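Local coordinates for MutT/nudix family protein (Shewanella oneidensis, PDB 3GZ5) that regulates transcription of NAD metabolism genes in response to ADP-ribose, probably binding DNA through its winged helix domain, at residues Leu112-Tyr115 against Gln116-Gln119; Tyr223-Lys226 against Pro227-Ser231. One frame throughout, in Å; residues are numbered along the deposited sequence.

Interaction 1: Leu112-Tyr115 against Gln116-Gln119; sequences LMSY and QACQ
Gln119 lies alongside Tyr115, and the two side chains point the same way. The Gln119 CB sits over one face of the Tyr115 ring, 4.0 Å from its centroid, toward the rim. This is a CH-pi contact. The Gln119 chain then bends at its second torsion, which brings the amide beside the phenol end, with Gln119 CD 3.2 Å from Tyr115 OH. Ring and amide planes are only 8° apart, so two flat groups lie nearly parallel. The amide nitrogen is close to the hydroxyl but makes no hydrogen bond with it. Tyr115 CG is anti to the backbone N (chi1 178°), beside the carbonyl carbon, which lays the ring alongside the Gln119 side chain.

The backbone fixes this pairing. Gln119 N donates to Tyr115 O over 3.0 Å, in the carbonyl plane and at a C=O...N angle of 159°. One residue earlier, Ser114 caps the turn. Ala117 N gives weak bonds to both Ser114 OG and Ser114 O, each at 3.4 Å. Met113 and Cys118 face each other, with Met113 SD 4.1 Å from Cys118 CB.

The side chain of Gln119 lies about 6 Å from a bound sodium ion. His33 stacks on the Tyr115 ring, and Trp130 of strand 128-132 touches Met113, Cys118 and Gln119. The segment leads from strand 104-112 into the short helix 116-119 of the nudix domain, where Thr80 of helix 68-80 meets Met113 and Cys118.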
loop_
_atom_site.group_PDB
_atom_site.type_symbol
_atom_site.label_atom_id
_atom_site.label_comp_id
_atom_site.label_asym_id
_atom_site.label_seq_id
_atom_site.Cartn_x
_atom_site.Cartn_y
_atom_site.Cartn_z
ATOM N N LEU B 112 10.589 -10.976 0.231
ATOM C CA LEU B 112 11.793 -11.271 0.995
ATOM C C LEU B 112 11.993 -12.771 1.133
ATOM O O LEU B 112 11.048 -13.525 1.390
ATOM C CB LEU B 112 11.734 -10.616 2.391
ATOM C CG LEU B 112 11.755 -9.084 2.568
ATOM C CD1 LEU B 112 11.709 -8.678 4.057
ATOM C CD2 LEU B 112 13.020 -8.507 1.946
ATOM N N MET B 113 13.227 -13.211 0.947
ATOM C CA MET B 113 13.584 -14.599 1.214
ATOM C C MET B 113 15.040 -14.687 1.628
ATOM O O MET B 113 15.788 -13.736 1.456
ATOM C CB MET B 113 13.336 -15.484 -0.003
ATOM C CG MET B 113 14.297 -15.317 -1.202
ATOM S SD MET B 113 13.969 -16.679 -2.374
ATOM C CE MET B 113 14.818 -16.102 -3.786
ATOM N N SER B 114 15.453 -15.834 2.155
ATOM C CA SER B 114 16.870 -16.006 2.457
ATOM C C SER B 114 17.656 -16.381 1.202
ATOM O O SER B 114 17.178 -17.104 0.320
ATOM C CB SER B 114 17.089 -17.043 3.552
ATOM O OG SER B 114 17.227 -18.321 2.969
ATOM N N TYR B 115 18.880 -15.887 1.150
ATOM C CA TYR B 115 19.794 -16.116 0.037
ATOM C C TYR B 115 20.073 -17.590 -0.307
ATOM O O TYR B 115 20.025 -17.946 -1.479
ATOM C CB TYR B 115 21.089 -15.342 0.302
ATOM C CG TYR B 115 22.165 -15.512 -0.733
ATOM C CD1 TYR B 115 22.204 -14.699 -1.865
ATOM C CD2 TYR B 115 23.176 -16.466 -0.566
ATOM C CE1 TYR B 115 23.207 -14.839 -2.808
ATOM C CE2 TYR B 115 24.183 -16.614 -1.511
ATOM C CZ TYR B 115 24.194 -15.802 -2.622
ATOM O OH TYR B 115 25.201 -15.938 -3.545
ATOM N N GLN B 116 20.346 -18.441 0.689
ATOM C CA GLN B 116 20.733 -19.846 0.413
ATOM C C GLN B 116 19.552 -20.793 0.152
ATOM O O GLN B 116 19.743 -21.909 -0.339
ATOM C CB GLN B 116 21.647 -20.426 1.504
ATOM C CG GLN B 116 23.179 -20.264 1.242
ATOM C CD GLN B 116 23.684 -20.977 -0.034
ATOM O OE1 GLN B 116 23.235 -22.087 -0.381
ATOM N NE2 GLN B 116 24.631 -20.332 -0.735
ATOM N N ALA B 117 18.337 -20.343 0.465
ATOM C CA ALA B 117 17.125 -21.087 0.117
ATOM C C ALA B 117 17.013 -21.313 -1.394
ATOM O O ALA B 117 16.409 -22.294 -1.834
ATOM C CB ALA B 117 15.893 -20.369 0.638
ATOM N N CYS B 118 17.621 -20.426 -2.184
ATOM C CA CYS B 118 17.500 -20.494 -3.637
ATOM C C CYS B 118 18.783 -20.274 -4.452
ATOM O O CYS B 118 18.768 -20.519 -5.662
ATOM C CB CYS B 118 16.476 -19.475 -4.103
ATOM S SG CYS B 118 17.213 -17.887 -4.367
ATOM N N GLN B 119 19.861 -19.781 -3.824
ATOM C CA GLN B 119 21.187 -19.721 -4.476
ATOM C C GLN B 119 21.676 -21.122 -4.860
ATOM O O GLN B 119 22.436 -21.283 -5.824
ATOM C CB GLN B 119 22.225 -19.015 -3.595
ATOM C CG GLN B 119 23.653 -18.943 -4.192
ATOM C CD GLN B 119 23.766 -18.091 -5.478
ATOM O OE1 GLN B 119 24.603 -18.368 -6.343
ATOM N NE2 GLN B 119 22.936 -17.055 -5.594
#

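Interaction 2: Tyr223-Lys226 against Pro227-Ser231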
loop_
_atom_site.group_PDB
_atom_site.type_symbol
_atom_site.label_atom_id
_atom_site.label_comp_id
_atom_site.label_asym_id
_atom_site.label_seq_id
_atom_site.Cartn_x
_atom_site.Cartn_y
_atom_site.Cartn_z
ATOM N N TYR B 223 16.997 -17.766 16.772
ATOM C CA TYR B 223 15.574 -17.499 16.790
ATOM C C TYR B 223 14.942 -17.799 15.440
ATOM O O TYR B 223 15.605 -17.701 14.408
ATOM C CB TYR B 223 15.301 -16.041 17.135
ATOM C CG TYR B 223 15.772 -15.587 18.506
ATOM C CD1 TYR B 223 14.940 -15.705 19.640
ATOM C CD2 TYR B 223 17.038 -15.010 18.671
ATOM C CE1 TYR B 223 15.362 -15.262 20.897
ATOM C CE2 TYR B 223 17.470 -14.575 19.919
ATOM C CZ TYR B 223 16.634 -14.684 21.022
ATOM O OH TYR B 223 17.090 -14.243 22.256
ATOM N N CYS B 224 13.662 -18.167 15.459
ATOM C CA CYS B 224 12.857 -18.240 14.231
ATOM C C CYS B 224 11.796 -17.181 14.338
ATOM O O CYS B 224 11.397 -16.811 15.457
ATOM C CB CYS B 224 12.148 -19.597 14.113
ATOM S SG CYS B 224 13.256 -20.972 13.959
ATOM N N LEU B 225 11.306 -16.740 13.185
ATOM C CA LEU B 225 10.124 -15.889 13.138
ATOM C C LEU B 225 8.845 -16.696 13.338
ATOM O O LEU B 225 8.649 -17.737 12.700
ATOM C CB LEU B 225 10.040 -15.122 11.804
ATOM C CG LEU B 225 11.033 -13.977 11.581
ATOM C CD1 LEU B 225 10.836 -13.278 10.236
ATOM C CD2 LEU B 225 10.928 -12.975 12.718
ATOM N N LYS B 226 7.990 -16.211 14.234
ATOM C CA LYS B 226 6.599 -16.615 14.254
ATOM C C LYS B 226 5.958 -16.173 12.938
ATOM O O LYS B 226 6.260 -15.088 12.439
ATOM C CB LYS B 226 5.858 -15.973 15.427
ATOM C CG LYS B 226 6.150 -16.632 16.745
ATOM C CD LYS B 226 5.353 -16.025 17.856
ATOM C CE LYS B 226 6.037 -16.319 19.173
ATOM N NZ LYS B 226 5.329 -15.707 20.331
ATOM N N PRO B 227 5.119 -17.039 12.343
ATOM C CA PRO B 227 4.267 -16.645 11.203
ATOM C C PRO B 227 3.710 -15.209 11.333
ATOM O O PRO B 227 3.843 -14.416 10.388
ATOM C CB PRO B 227 3.125 -17.653 11.263
ATOM C CG PRO B 227 3.813 -18.937 11.804
ATOM C CD PRO B 227 4.972 -18.473 12.691
ATOM N N ASP B 228 3.126 -14.882 12.497
ATOM C CA ASP B 228 2.458 -13.579 12.696
ATOM C C ASP B 228 3.376 -12.339 12.641
ATOM O O ASP B 228 2.887 -11.210 12.737
ATOM C CB ASP B 228 1.539 -13.581 13.942
ATOM C CG ASP B 228 2.293 -13.338 15.270
ATOM O OD1 ASP B 228 1.634 -12.930 16.260
ATOM O OD2 ASP B 228 3.527 -13.578 15.352
ATOM N N THR B 229 4.692 -12.552 12.476
ATOM C CA THR B 229 5.642 -11.472 12.170
ATOM C C THR B 229 5.187 -10.672 10.948
ATOM O O THR B 229 5.348 -9.453 10.899
ATOM C CB THR B 229 7.061 -12.028 11.895
ATOM O OG1 THR B 229 7.531 -12.762 13.032
ATOM C CG2 THR B 229 8.076 -10.895 11.578
ATOM N N ALA B 230 4.608 -11.378 9.974
ATOM C CA ALA B 230 4.248 -10.813 8.684
ATOM C C ALA B 230 3.259 -9.658 8.820
ATOM O O ALA B 230 3.354 -8.661 8.100
ATOM C CB ALA B 230 3.663 -11.912 7.776
ATOM N N SER B 231 2.308 -9.816 9.744
ATOM C CA SER B 231 1.273 -8.831 9.985
ATOM C C SER B 231 1.527 -7.915 11.202
ATOM O O SER B 231 0.915 -6.851 11.305
ATOM C CB SER B 231 -0.082 -9.543 10.139
ATOM O OG SER B 231 -0.125 -10.236 11.371
#
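The flat carbonyl group of Lys226 receives Thr229 twice, from two directions. Thr229 OG1 donates to Lys226 O over 2.7 Å, in the carbonyl plane and on a lone pair. Thr229 N donates to the same oxygen over 3.0 Å, but from above the plane, about 50° out of it. At the second flat group, the Asp228 carboxylate, OD2 lies 3.3 Å from Lys226 CB. These two side chains run side by side, but their charged atoms are not in contact. The extended lysine carries its ammonium on to the backbone oxygen of Asp204, which accepts a hydrogen bond from it.

Thr229 OG1 sits beside its own backbone N (chi1 -59°), which lets both groups reach the single oxygen Lys226 O. The same torsion turns the methyl to Leu225, where Thr229 CG2 is 3.7 Å from Leu225 CD2. The two side chains cross at about a right angle. With an alanine at Thr229, the Lys226 carbonyl would probably lose its in-plane mate and a gap would open beside the leucine methyls.

The bonds close the first turn of the 3-10 segment 227-229, which Pro227 begins. That turn follows strand 220-225, the middle strand of the three-stranded sheet in the winged helix domain. Leu225 rests on Leu206 of strand 206-213. Phe168, from a loop, touches both Leu225 and Thr229.

Overall arrangement
Both interactions are local turns at the end of a strand, and both are partly buried. Interaction 1 leaves strand 104-112 in the nudix domain and lies nearer the centre of the chain. Interaction 2 leaves strand 220-225 of the winged helix sheet, further out. Their centres are about 17 Å apart and their nearest atoms about 8 Å apart, so they do not touch. Phe168 packs on Leu225 and Thr229, and also on Leu112 at the end of strand 104-112, which itself takes no part in interaction 1. The chemistry differs. Interaction 1 pairs an aromatic face with a glutamine side chain over one good backbone bond, and its capping bonds are weak. Interaction 2 relies on one carbonyl oxygen that accepts two hydrogen bonds.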